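Local coordinates for putative outer membrane lipoprotein (Salmonella typhimurium LT2, PDB 2RD1) that is of unknown function but is probably a lipid-modified outer membrane protein whose small, all-beta DUF903 domain belongs to the SH3 clan, at residues 16-30 with 33-47. Residues are numbered along the deposited sequence; the frame is centred on the assembly and turned at random.
Sequences VTQGKPQLDKETGMT and TDQEGNQREINSNDV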
# COMPACT_ATOMS: atom_id res chain seq x y z
N VAL A 16 -4.07 -5.16 -0.29
CA VAL A 16 -2.87 -5.76 -0.86
C VAL A 16 -2.52 -5.02 -2.16
O VAL A 16 -3.40 -4.72 -2.95
CB VAL A 16 -3.09 -7.26 -1.19
CG1 VAL A 16 -1.85 -7.85 -1.81
CG2 VAL A 16 -3.49 -8.01 0.07
N THR A 17 -1.24 -4.73 -2.38
CA THR A 17 -0.86 -4.04 -3.60
C THR A 17 0.15 -4.84 -4.41
O THR A 17 0.76 -5.79 -3.92
CB THR A 17 -0.23 -2.65 -3.29
OG1 THR A 17 1.05 -2.84 -2.68
CG2 THR A 17 -1.13 -1.83 -2.36
N GLN A 18 0.31 -4.45 -5.67
CA GLN A 18 1.26 -5.09 -6.56
C GLN A 18 2.40 -4.09 -6.64
O GLN A 18 2.23 -2.97 -7.14
CB GLN A 18 0.65 -5.29 -7.95
CG GLN A 18 -0.67 -6.06 -7.97
CD GLN A 18 -1.19 -6.32 -9.38
OE1 GLN A 18 -1.27 -5.42 -10.21
NE2 GLN A 18 -1.56 -7.57 -9.65
N GLY A 19 3.56 -4.47 -6.11
CA GLY A 19 4.69 -3.56 -6.10
C GLY A 19 4.59 -2.60 -4.93
O GLY A 19 3.52 -2.46 -4.34
N LYS A 20 5.69 -1.93 -4.60
CA LYS A 20 5.71 -0.98 -3.49
C LYS A 20 5.06 0.35 -3.86
O LYS A 20 5.44 0.98 -4.85
CB LYS A 20 7.15 -0.72 -3.04
CG LYS A 20 7.28 0.33 -1.93
CD LYS A 20 8.75 0.57 -1.53
CE LYS A 20 8.83 1.45 -0.28
NZ LYS A 20 10.23 1.68 0.19
N PRO A 21 4.07 0.80 -3.08
CA PRO A 21 3.39 2.07 -3.35
C PRO A 21 4.39 3.22 -3.34
O PRO A 21 5.40 3.17 -2.64
CB PRO A 21 2.36 2.16 -2.22
CG PRO A 21 2.03 0.71 -1.98
CD PRO A 21 3.40 0.08 -1.97
N GLN A 22 4.10 4.26 -4.12
CA GLN A 22 5.00 5.41 -4.20
C GLN A 22 4.40 6.64 -3.56
O GLN A 22 3.22 6.94 -3.73
CB GLN A 22 5.35 5.69 -5.66
CG GLN A 22 6.05 4.52 -6.36
CD GLN A 22 7.41 4.21 -5.75
OE1 GLN A 22 8.33 5.03 -5.81
NE2 GLN A 22 7.54 3.03 -5.16
N LEU A 23 5.23 7.37 -2.82
CA LEU A 23 4.80 8.57 -2.12
C LEU A 23 5.37 9.86 -2.70
O LEU A 23 6.57 9.98 -2.92
CB LEU A 23 5.18 8.44 -0.64
CG LEU A 23 5.24 9.65 0.30
CD1 LEU A 23 3.95 10.45 0.24
CD2 LEU A 23 5.51 9.15 1.71
N ASP A 24 4.48 10.83 -2.95
CA ASP A 24 4.88 12.13 -3.48
C ASP A 24 4.79 13.16 -2.36
O ASP A 24 3.70 13.56 -1.95
CB ASP A 24 3.95 12.56 -4.62
CG ASP A 24 4.55 12.27 -5.99
OD1 ASP A 24 5.62 12.83 -6.31
OD2 ASP A 24 3.94 11.48 -6.75
N LYS A 25 5.95 13.59 -1.87
CA LYS A 25 6.00 14.57 -0.79
C LYS A 25 5.50 15.94 -1.23
O LYS A 25 5.50 16.89 -0.44
CB LYS A 25 7.44 14.69 -0.27
CG LYS A 25 7.93 13.49 0.52
CD LYS A 25 9.38 13.67 0.94
CE LYS A 25 9.86 12.58 1.89
NZ LYS A 25 9.20 12.67 3.22
N GLU A 26 5.04 16.04 -2.48
CA GLU A 26 4.54 17.31 -3.01
C GLU A 26 3.04 17.32 -3.27
O GLU A 26 2.46 18.37 -3.54
CB GLU A 26 5.29 17.67 -4.29
CG GLU A 26 6.11 18.95 -4.19
CD GLU A 26 7.19 18.88 -3.12
OE1 GLU A 26 7.89 19.90 -2.91
OE2 GLU A 26 7.35 17.80 -2.51
N THR A 27 2.40 16.16 -3.21
CA THR A 27 0.97 16.07 -3.45
C THR A 27 0.28 15.43 -2.25
O THR A 27 -0.95 15.41 -2.17
CB THR A 27 0.64 15.24 -4.70
OG1 THR A 27 1.02 13.87 -4.48
CG2 THR A 27 1.41 15.77 -5.91
N GLY A 28 1.09 14.92 -1.32
CA GLY A 28 0.54 14.27 -0.15
C GLY A 28 -0.26 13.05 -0.55
O GLY A 28 -1.14 12.59 0.17
N MSE A 29 0.06 12.52 -1.73
CA MSE A 29 -0.63 11.35 -2.26
C MSE A 29 0.30 10.16 -2.37
O MSE A 29 1.50 10.30 -2.59
CB MSE A 29 -1.20 11.66 -3.65
CG MSE A 29 -2.23 12.77 -3.68
SE MSE A 29 -3.78 12.35 -2.61
CE MSE A 29 -4.78 11.31 -3.90
N THR A 30 -0.27 8.97 -2.21
CA THR A 30 0.48 7.74 -2.34
C THR A 30 -0.26 6.94 -3.39
O THR A 30 -1.41 6.55 -3.19
CB THR A 30 0.52 6.93 -1.02
OG1 THR A 30 1.15 7.70 0.00
CG2 THR A 30 1.30 5.64 -1.22
N THR A 33 -1.14 0.18 -7.00
CA THR A 33 -1.86 -0.63 -7.98
C THR A 33 -2.54 -1.76 -7.24
O THR A 33 -1.87 -2.60 -6.64
CB THR A 33 -0.89 -1.26 -9.00
OG1 THR A 33 -0.05 -0.25 -9.56
CG2 THR A 33 -1.68 -1.93 -10.12
N ASP A 34 -3.87 -1.80 -7.27
CA ASP A 34 -4.58 -2.87 -6.57
C ASP A 34 -4.37 -4.23 -7.23
O ASP A 34 -3.60 -4.35 -8.18
CB ASP A 34 -6.08 -2.55 -6.47
CG ASP A 34 -6.73 -2.34 -7.83
OD1 ASP A 34 -6.49 -3.15 -8.75
OD2 ASP A 34 -7.50 -1.37 -7.96
N GLN A 35 -5.05 -5.25 -6.71
CA GLN A 35 -4.93 -6.60 -7.24
C GLN A 35 -5.55 -6.78 -8.62
O GLN A 35 -5.42 -7.84 -9.23
CB GLN A 35 -5.56 -7.61 -6.27
CG GLN A 35 -4.71 -7.96 -5.06
CD GLN A 35 -3.36 -8.54 -5.44
OE1 GLN A 35 -2.47 -7.82 -5.92
NE2 GLN A 35 -3.19 -9.84 -5.22
N GLU A 36 -6.24 -5.76 -9.11
CA GLU A 36 -6.83 -5.85 -10.43
C GLU A 36 -6.04 -5.00 -11.41
O GLU A 36 -6.57 -4.56 -12.43
CB GLU A 36 -8.30 -5.39 -10.42
CG GLU A 36 -9.24 -6.26 -9.59
CD GLU A 36 -10.70 -6.07 -9.98
OE1 GLU A 36 -11.09 -4.93 -10.32
OE2 GLU A 36 -11.47 -7.06 -9.92
N GLY A 37 -4.78 -4.76 -11.09
CA GLY A 37 -3.94 -3.95 -11.96
C GLY A 37 -4.39 -2.50 -12.03
O GLY A 37 -3.69 -1.66 -12.58
N ASN A 38 -5.56 -2.21 -11.48
CA ASN A 38 -6.06 -0.84 -11.49
C ASN A 38 -5.12 0.01 -10.66
O ASN A 38 -4.57 -0.45 -9.66
CB ASN A 38 -7.46 -0.76 -10.88
CG ASN A 38 -8.49 -1.52 -11.68
OD1 ASN A 38 -8.66 -1.27 -12.87
ND2 ASN A 38 -9.18 -2.44 -11.02
N GLN A 39 -4.93 1.26 -11.07
CA GLN A 39 -4.05 2.15 -10.35
C GLN A 39 -4.86 3.15 -9.54
O GLN A 39 -5.81 3.75 -10.05
CB GLN A 39 -3.11 2.84 -11.33
CG GLN A 39 -2.50 1.85 -12.33
CD GLN A 39 -1.19 2.32 -12.92
OE1 GLN A 39 -1.09 3.44 -13.44
NE2 GLN A 39 -0.17 1.47 -12.86
N ARG A 40 -4.50 3.30 -8.27
CA ARG A 40 -5.21 4.21 -7.38
C ARG A 40 -4.23 5.18 -6.73
O ARG A 40 -3.03 5.14 -6.97
CB ARG A 40 -5.92 3.44 -6.28
CG ARG A 40 -6.59 2.15 -6.70
CD ARG A 40 -7.92 2.37 -7.39
NE ARG A 40 -8.62 1.11 -7.58
CZ ARG A 40 -9.77 0.98 -8.23
NH1 ARG A 40 -10.36 2.04 -8.77
NH2 ARG A 40 -10.34 -0.22 -8.34
N GLU A 41 -4.78 6.05 -5.89
CA GLU A 41 -3.98 7.01 -5.15
C GLU A 41 -4.74 7.26 -3.86
O GLU A 41 -5.97 7.20 -3.84
CB GLU A 41 -3.82 8.31 -5.95
CG GLU A 41 -2.54 9.09 -5.64
CD GLU A 41 -2.29 10.25 -6.61
OE1 GLU A 41 -3.14 11.17 -6.66
OE2 GLU A 41 -1.26 10.25 -7.31
N ILE A 42 -4.01 7.52 -2.78
CA ILE A 42 -4.64 7.76 -1.48
C ILE A 42 -3.82 8.78 -0.70
O ILE A 42 -2.61 8.86 -0.86
CB ILE A 42 -4.74 6.46 -0.65
CG1 ILE A 42 -5.36 6.75 0.72
CG2 ILE A 42 -3.35 5.84 -0.46
CD1 ILE A 42 -5.53 5.52 1.58
N ASN A 43 -4.49 9.56 0.13
CA ASN A 43 -3.80 10.55 0.93
C ASN A 43 -2.80 9.85 1.85
O ASN A 43 -3.14 8.93 2.59
CB ASN A 43 -4.81 11.36 1.76
CG ASN A 43 -4.15 12.19 2.83
OD1 ASN A 43 -3.10 12.79 2.61
ND2 ASN A 43 -4.78 12.25 4.00
N SER A 44 -1.54 10.29 1.77
CA SER A 44 -0.47 9.70 2.56
C SER A 44 -0.74 9.69 4.06
O SER A 44 -0.14 8.91 4.79
CB SER A 44 0.84 10.44 2.28
OG SER A 44 1.15 10.42 0.90
N ASN A 45 -1.65 10.55 4.51
CA ASN A 45 -1.98 10.61 5.93
C ASN A 45 -2.91 9.47 6.32
O ASN A 45 -2.97 9.07 7.49
CB ASN A 45 -2.64 11.95 6.28
CG ASN A 45 -1.72 13.13 6.07
OD1 ASN A 45 -1.39 13.49 4.93
ND2 ASN A 45 -1.28 13.74 7.17
N ASP A 46 -3.62 8.94 5.34
CA ASP A 46 -4.54 7.84 5.56
C ASP A 46 -3.87 6.47 5.58
O ASP A 46 -4.54 5.45 5.74
CB ASP A 46 -5.63 7.85 4.49
CG ASP A 46 -6.52 9.08 4.59
OD1 ASP A 46 -7.19 9.24 5.63
OD2 ASP A 46 -6.55 9.88 3.63
N VAL A 47 -2.55 6.45 5.41
CA VAL A 47 -1.81 5.19 5.42
C VAL A 47 -1.13 4.95 6.77
O VAL A 47 -0.23 5.69 7.16
CB VAL A 47 -0.72 5.17 4.32
CG1 VAL A 47 0.00 3.84 4.33
CG2 VAL A 47 -1.35 5.43 2.95
O HOH W 1 -5.94 -4.59 -4.02
O HOH W 2 1.42 -0.55 -5.61
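The contact combines the antiparallel beta hairpin of strands 29-33 and 39-43 with a second meeting of backbones beside its type I turn, Asp34 to Gly37. In the hairpin, Thr30 and Ile42 form a hydrogen-bonded pair, Thr30 N reaching Ile42 O at 2.7 Å and Ile42 N reaching Thr30 O at 2.8 Å. Past the non-hydrogen-bonded pair Met29-Asn43, Ser44 N donates to Gly28 O (2.8 Å) along an almost straight N-H line, yet from above the carbonyl plane.

On one face, Met29, modelled as selenomethionine and bent at both chi2 and chi3, crosses the extended Glu41 side chain at about a right angle; Met29 CB lies 3.5 Å from Glu41 CG, and Met29 CE also packs on that side chain. The opposite face carries Thr30 and Ile42, with Ile42 CG2 lying 3.4 Å from Thr30 O.

At the other end, Gln18 N donates to Thr33 O at 3.0 Å, and one water joins Gln18 O to Thr33 N while another joins Val16 O to Gln35 N. The Gln18 and Gln35 amide planes stand 90° apart, and Gln35 OE1 comes 3.2 Å from Gln18 CG. The bend at chi2 (-59°) brings Gln35 CD to within 4.0 Å of Val16 CG1.

Strand 14-18 pairs with strand 4-9 through Thr17 and Tyr5, while Gln22 bonds to Ser31, so segment 16-30 passes from one three-stranded antiparallel sheet into the other.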